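Local coordinates for protein FkbI (Streptomyces hygroscopicus, PDB 1R2J) that binds FAD and probably acts as an acyl-ACP dehydrogenase in making the methoxymalonyl extender unit of the polyketide FK520, at residues A[235-240]-A[309-314]. Residues are numbered along the deposited sequence; the frame is centred on the assembly and turned at random.
Sequences GILRAC and ERAAAG
Leu237 packs its branched end onto the backbone of Arg310, Ala311 and Gly314 where two helices of the C-terminal helical bundle of the acyl-CoA dehydrogenase fold, 219-248 and 297-322, run side by side. The pair is a worked example of one branched side chain packing on the backbone and small residues of a neighbouring helix: the axes approach to 9.0 Å and cross at 22°, both helices running the same way. Leu237 has its CG anti to the carbonyl carbon (chi1 -77°), which carries the isopropyl end across to the partner helix although its CB does not face it. There CG sits 3.7 Å from Ala311 CA, and Leu237 CD1 approaches Ala311 N at 4.0 Å. On one flank, CB and CG2 of Ile236 lie about 4.5 Å from Ala311 CB, a loose apolar touch. One turn beyond Ile236, Cys240 turns its CB toward Gly314. Helix 262-287 meets Leu237 through Ala274 and Ala278, while Ala336 of helix 332-345 touches Ile236 and Cys240. With no side chain on Gly314, Leu237 CD2 comes within 4.1 Å of its CA and rests 3.5 Å from Arg310 O, the carbonyl oxygen that accepts the helical hydrogen bond from Gly314 N.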
loop_
_atom_site.group_PDB
_atom_site.type_symbol
_atom_site.label_atom_id
_atom_site.label_comp_id
_atom_site.label_asym_id
_atom_site.label_seq_id
_atom_site.Cartn_x
_atom_site.Cartn_y
_atom_site.Cartn_z
ATOM N N GLY A 235 -6.757 9.562 2.315
ATOM C CA GLY A 235 -5.997 10.629 1.675
ATOM C C GLY A 235 -6.584 10.999 0.324
ATOM O O GLY A 235 -6.713 12.184 -0.016
ATOM N N ILE A 236 -6.953 9.979 -0.448
ATOM C CA ILE A 236 -7.549 10.205 -1.753
ATOM C C ILE A 236 -8.847 11.009 -1.587
ATOM O O ILE A 236 -9.111 11.946 -2.349
ATOM C CB ILE A 236 -7.840 8.869 -2.460
ATOM C CG1 ILE A 236 -6.514 8.127 -2.703
ATOM C CG2 ILE A 236 -8.576 9.123 -3.771
ATOM C CD1 ILE A 236 -6.658 6.758 -3.361
ATOM N N LEU A 237 -9.650 10.645 -0.590
ATOM C CA LEU A 237 -10.900 11.361 -0.337
ATOM C C LEU A 237 -10.601 12.805 0.054
ATOM O O LEU A 237 -11.328 13.716 -0.337
ATOM C CB LEU A 237 -11.711 10.660 0.756
ATOM C CG LEU A 237 -12.435 9.398 0.263
ATOM C CD1 LEU A 237 -12.786 8.493 1.422
ATOM C CD2 LEU A 237 -13.682 9.802 -0.523
ATOM N N ARG A 238 -9.530 13.018 0.816
ATOM C CA ARG A 238 -9.141 14.380 1.205
ATOM C C ARG A 238 -8.835 15.204 -0.042
ATOM O O ARG A 238 -9.305 16.335 -0.185
ATOM C CB ARG A 238 -7.886 14.385 2.092
ATOM C CG ARG A 238 -8.084 13.973 3.543
ATOM C CD ARG A 238 -6.773 14.135 4.330
ATOM N NE ARG A 238 -6.884 13.651 5.708
ATOM C CZ ARG A 238 -5.877 13.611 6.578
ATOM N NH1 ARG A 238 -4.663 14.028 6.224
ATOM N NH2 ARG A 238 -6.082 13.150 7.804
ATOM N N ALA A 239 -8.032 14.642 -0.940
ATOM C CA ALA A 239 -7.666 15.351 -2.168
ATOM C C ALA A 239 -8.887 15.637 -3.036
ATOM O O ALA A 239 -9.009 16.721 -3.622
ATOM C CB ALA A 239 -6.645 14.545 -2.963
ATOM N N CYS A 240 -9.791 14.665 -3.122
ATOM C CA CYS A 240 -10.993 14.839 -3.930
ATOM C C CYS A 240 -11.936 15.870 -3.319
ATOM O O CYS A 240 -12.481 16.714 -4.031
ATOM C CB CYS A 240 -11.724 13.507 -4.106
ATOM S SG CYS A 240 -10.816 12.344 -5.144
ATOM N N GLU A 309 -13.986 1.580 -1.192
ATOM C CA GLU A 309 -15.233 1.768 -1.924
ATOM C C GLU A 309 -15.668 3.233 -1.887
ATOM O O GLU A 309 -16.112 3.775 -2.900
ATOM C CB GLU A 309 -16.353 0.857 -1.372
ATOM C CG GLU A 309 -16.182 -0.626 -1.748
ATOM C CD GLU A 309 -17.499 -1.400 -1.842
ATOM O OE1 GLU A 309 -17.568 -2.356 -2.648
ATOM O OE2 GLU A 309 -18.460 -1.068 -1.118
ATOM N N ARG A 310 -15.542 3.872 -0.727
ATOM C CA ARG A 310 -15.914 5.279 -0.600
ATOM C C ARG A 310 -14.963 6.168 -1.402
ATOM O O ARG A 310 -15.390 7.165 -1.981
ATOM C CB ARG A 310 -15.906 5.714 0.870
ATOM C CG ARG A 310 -16.918 4.977 1.772
ATOM C CD ARG A 310 -18.331 4.978 1.177
ATOM N NE ARG A 310 -18.838 6.329 0.935
ATOM C CZ ARG A 310 -19.688 6.643 -0.039
ATOM N NH1 ARG A 310 -20.128 5.703 -0.870
ATOM N NH2 ARG A 310 -20.101 7.898 -0.181
ATOM N N ALA A 311 -13.678 5.809 -1.435
ATOM C CA ALA A 311 -12.702 6.591 -2.188
ATOM C C ALA A 311 -12.988 6.511 -3.696
ATOM O O ALA A 311 -12.879 7.513 -4.409
ATOM C CB ALA A 311 -11.284 6.100 -1.897
ATOM N N ALA A 312 -13.346 5.319 -4.175
ATOM C CA ALA A 312 -13.656 5.119 -5.592
ATOM C C ALA A 312 -14.897 5.927 -5.971
ATOM O O ALA A 312 -14.947 6.553 -7.032
ATOM C CB ALA A 312 -13.896 3.638 -5.880
ATOM N N ALA A 313 -15.902 5.905 -5.104
ATOM C CA ALA A 313 -17.131 6.648 -5.365
ATOM C C ALA A 313 -16.837 8.146 -5.264
ATOM O O ALA A 313 -17.303 8.941 -6.082
ATOM C CB ALA A 313 -18.209 6.249 -4.364
ATOM N N GLY A 314 -16.059 8.524 -4.253
ATOM C CA GLY A 314 -15.713 9.928 -4.078
ATOM C C GLY A 314 -14.953 10.497 -5.266
ATOM O O GLY A 314 -15.201 11.623 -5.695
#